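Local coordinates for protein D-isomer specific 2-hydroxyacid dehydrogenase NAD-binding (Xanthobacter autotrophicus, PDB 4XA8) that binds NADPH and probably works as an oxidoreductase of the D-isomer specific 2-hydroxyacid dehydrogenase family, at residues A[255-260]-A[277-282]. Residues are numbered along the deposited sequence; the frame is centred on the assembly and turned at random.
Sequences EATLDV and NVLVTP
Ala256 and Leu258 pair with segment 277-282 through four backbone hydrogen bonds in parallel register. Ala256 N donates to Asn277 O and its own O accepts Leu279 N, each at 2.9 Å; Leu258 repeats the pattern, its N reaching Leu279 O and its O taking Thr281 N, this last bond almost straight at 177°. CA-H...O contacts run between them, among them Val278 CA to Ala256 O at 3.2 Å.

The side-chain hydrogen bond comes just past the strands, where Asp259 and Thr281 cross at about a right angle. Thr281 OG1 gives a short 2.6 Å hydrogen bond to Asp259 OD1, arriving on the anti side and 26° out of the carboxylate plane. With CG trans to the backbone N (chi1 -167°), Asp259 swings its carboxylate over to this hydroxyl. Leu284 N also binds OD1 and Ala285 N binds OD2, so backbone donors help hold the group in place.

Apolar packing is lighter. On one face Leu258 CD1 lies 4.0 Å from Val278 CG1, with Leu244 and Leu248 of helix 241-250 nearby; on the other, Thr257 and Leu279 run side by side against helix 103-119.

Strand 278-280 is the outermost strand of the parallel Rossmann sheet within this chain and 253-258 its inner neighbour; Gln129 of the second subunit bonds to Val278 O and Val280 N on the far side. Asp259, an NADPH-binding residue, sits at the C-terminal end of 253-258, where Rossmann folds bind their cofactor.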
ATOM      1  N   GLU A 255      -3.608  15.993   0.482  1.00 27.30           N
ATOM      2  CA  GLU A 255      -4.023  14.850  -0.313  1.00 27.29           C
ATOM      3  C   GLU A 255      -4.930  13.934   0.477  1.00 25.25           C
ATOM      4  O   GLU A 255      -4.956  13.981   1.700  1.00 25.35           O
ATOM      5  CB  GLU A 255      -2.787  14.074  -0.901  1.00 31.00           C
ATOM      6  CG  GLU A 255      -1.640  13.893   0.035  1.00 33.05           C
ATOM      7  CD  GLU A 255      -0.380  13.250  -0.589  1.00 34.99           C
ATOM      8  OE1 GLU A 255      -0.045  12.125  -0.161  1.00 30.63           O
ATOM      9  OE2 GLU A 255       0.286  13.854  -1.478  1.00 35.45           O
ATOM     10  N   ALA A 256      -5.696  13.106  -0.232  1.00 23.38           N
ATOM     11  CA  ALA A 256      -6.647  12.253   0.387  1.00 24.54           C
ATOM     12  C   ALA A 256      -6.864  10.977  -0.401  1.00 24.51           C
ATOM     13  O   ALA A 256      -6.602  10.902  -1.632  1.00 24.33           O
ATOM     14  CB  ALA A 256      -7.992  12.989   0.543  1.00 24.30           C
ATOM     15  N   THR A 257      -7.331   9.980   0.354  1.00 23.45           N
ATOM     16  CA  THR A 257      -7.754   8.697  -0.146  1.00 23.75           C
ATOM     17  C   THR A 257      -9.141   8.444   0.497  1.00 23.87           C
ATOM     18  O   THR A 257      -9.290   8.374   1.729  1.00 22.11           O
ATOM     19  CB  THR A 257      -6.754   7.531   0.107  1.00 25.86           C
ATOM     20  OG1 THR A 257      -5.454   7.823  -0.475  1.00 26.65           O
ATOM     21  CG2 THR A 257      -7.285   6.240  -0.447  1.00 26.42           C
ATOM     22  N   LEU A 258     -10.160   8.331  -0.364  1.00 22.62           N
ATOM     23  CA  LEU A 258     -11.565   8.326   0.075  1.00 22.76           C
ATOM     24  C   LEU A 258     -12.223   7.095  -0.520  1.00 23.46           C
ATOM     25  O   LEU A 258     -12.244   6.936  -1.744  1.00 24.64           O
ATOM     26  CB  LEU A 258     -12.276   9.602  -0.383  1.00 23.11           C
ATOM     27  CG  LEU A 258     -11.640  10.924   0.047  1.00 23.48           C
ATOM     28  CD1 LEU A 258     -12.381  12.037  -0.663  1.00 25.35           C
ATOM     29  CD2 LEU A 258     -11.649  11.091   1.565  1.00 25.01           C
ATOM     30  N   ASP A 259     -12.693   6.200   0.355  1.00 24.07           N
ATOM     31  CA  ASP A 259     -13.333   4.932  -0.035  1.00 26.61           C
ATOM     32  C   ASP A 259     -14.863   4.921   0.121  1.00 27.12           C
ATOM     33  O   ASP A 259     -15.516   3.941  -0.248  1.00 28.28           O
ATOM     34  CB  ASP A 259     -12.777   3.776   0.829  1.00 27.08           C
ATOM     35  CG  ASP A 259     -13.125   2.414   0.299  1.00 29.38           C
ATOM     36  OD1 ASP A 259     -12.923   2.167  -0.898  1.00 31.10           O
ATOM     37  OD2 ASP A 259     -13.564   1.546   1.092  1.00 32.76           O
ATOM     38  N   VAL A 260     -15.408   5.983   0.707  1.00 27.37           N
ATOM     39  CA  VAL A 260     -16.795   6.086   1.081  1.00 29.23           C
ATOM     40  C   VAL A 260     -17.245   7.564   0.915  1.00 29.86           C
ATOM     41  O   VAL A 260     -16.418   8.484   1.027  1.00 28.91           O
ATOM     42  CB  VAL A 260     -17.027   5.686   2.541  1.00 29.93           C
ATOM     43  CG1 VAL A 260     -16.647   4.234   2.824  1.00 32.24           C
ATOM     44  CG2 VAL A 260     -16.209   6.608   3.475  1.00 30.45           C
ATOM     45  N   ASN A 277      -4.868  15.188  -6.449  1.00 35.97           N
ATOM     46  CA  ASN A 277      -4.412  14.801  -5.095  1.00 32.51           C
ATOM     47  C   ASN A 277      -5.383  13.977  -4.246  1.00 30.56           C
ATOM     48  O   ASN A 277      -5.192  13.828  -3.035  1.00 30.30           O
ATOM     49  CB  ASN A 277      -4.000  16.051  -4.343  1.00 34.45           C
ATOM     50  CG  ASN A 277      -5.105  17.064  -4.256  1.00 34.90           C
ATOM     51  OD1 ASN A 277      -5.996  17.092  -5.108  1.00 36.98           O
ATOM     52  ND2 ASN A 277      -5.042  17.909  -3.279  1.00 35.17           N
ATOM     53  N   VAL A 278      -6.448  13.465  -4.879  1.00 30.35           N
ATOM     54  CA  VAL A 278      -7.405  12.582  -4.253  1.00 28.40           C
ATOM     55  C   VAL A 278      -7.394  11.246  -5.013  1.00 27.91           C
ATOM     56  O   VAL A 278      -7.417  11.247  -6.257  1.00 26.37           O
ATOM     57  CB  VAL A 278      -8.833  13.153  -4.306  1.00 28.89           C
ATOM     58  CG1 VAL A 278      -9.826  12.168  -3.760  1.00 29.28           C
ATOM     59  CG2 VAL A 278      -8.934  14.459  -3.546  1.00 30.59           C
ATOM     60  N   LEU A 279      -7.359  10.130  -4.276  1.00 25.63           N
ATOM     61  CA  LEU A 279      -7.650   8.807  -4.834  1.00 26.14           C
ATOM     62  C   LEU A 279      -9.026   8.398  -4.363  1.00 26.63           C
ATOM     63  O   LEU A 279      -9.318   8.385  -3.132  1.00 25.59           O
ATOM     64  CB  LEU A 279      -6.608   7.740  -4.407  1.00 27.14           C
ATOM     65  CG  LEU A 279      -6.908   6.260  -4.773  1.00 28.11           C
ATOM     66  CD1 LEU A 279      -7.106   6.078  -6.271  1.00 31.43           C
ATOM     67  CD2 LEU A 279      -5.807   5.320  -4.286  1.00 28.86           C
ATOM     68  N   VAL A 280      -9.901   8.172  -5.334  1.00 25.49           N
ATOM     69  CA  VAL A 280     -11.269   7.703  -5.089  1.00 27.25           C
ATOM     70  C   VAL A 280     -11.228   6.194  -5.276  1.00 26.93           C
ATOM     71  O   VAL A 280     -10.768   5.685  -6.326  1.00 27.43           O
ATOM     72  CB  VAL A 280     -12.271   8.304  -6.099  1.00 29.49           C
ATOM     73  CG1 VAL A 280     -13.627   7.581  -6.016  1.00 30.89           C
ATOM     74  CG2 VAL A 280     -12.469   9.782  -5.831  1.00 30.75           C
ATOM     75  N   THR A 281     -11.629   5.483  -4.237  1.00 27.61           N
ATOM     76  CA  THR A 281     -11.808   4.052  -4.301  1.00 29.07           C
ATOM     77  C   THR A 281     -13.286   3.688  -4.058  1.00 29.25           C
ATOM     78  O   THR A 281     -13.937   4.215  -3.162  1.00 28.96           O
ATOM     79  CB  THR A 281     -10.861   3.258  -3.370  1.00 31.19           C
ATOM     80  OG1 THR A 281     -11.008   3.604  -1.985  1.00 30.22           O
ATOM     81  CG2 THR A 281      -9.345   3.422  -3.791  1.00 33.20           C
ATOM     82  N   PRO A 282     -13.807   2.731  -4.814  1.00 30.25           N
ATOM     83  CA  PRO A 282     -15.238   2.598  -4.644  1.00 32.34           C
ATOM     84  C   PRO A 282     -15.610   1.487  -3.674  1.00 32.78           C
ATOM     85  O   PRO A 282     -15.919   0.375  -4.116  1.00 33.12           O
ATOM     86  CB  PRO A 282     -15.719   2.303  -6.078  1.00 32.31           C
ATOM     87  CG  PRO A 282     -14.517   1.781  -6.794  1.00 33.13           C
ATOM     88  CD  PRO A 282     -13.309   1.957  -5.956  1.00 30.93           C
TER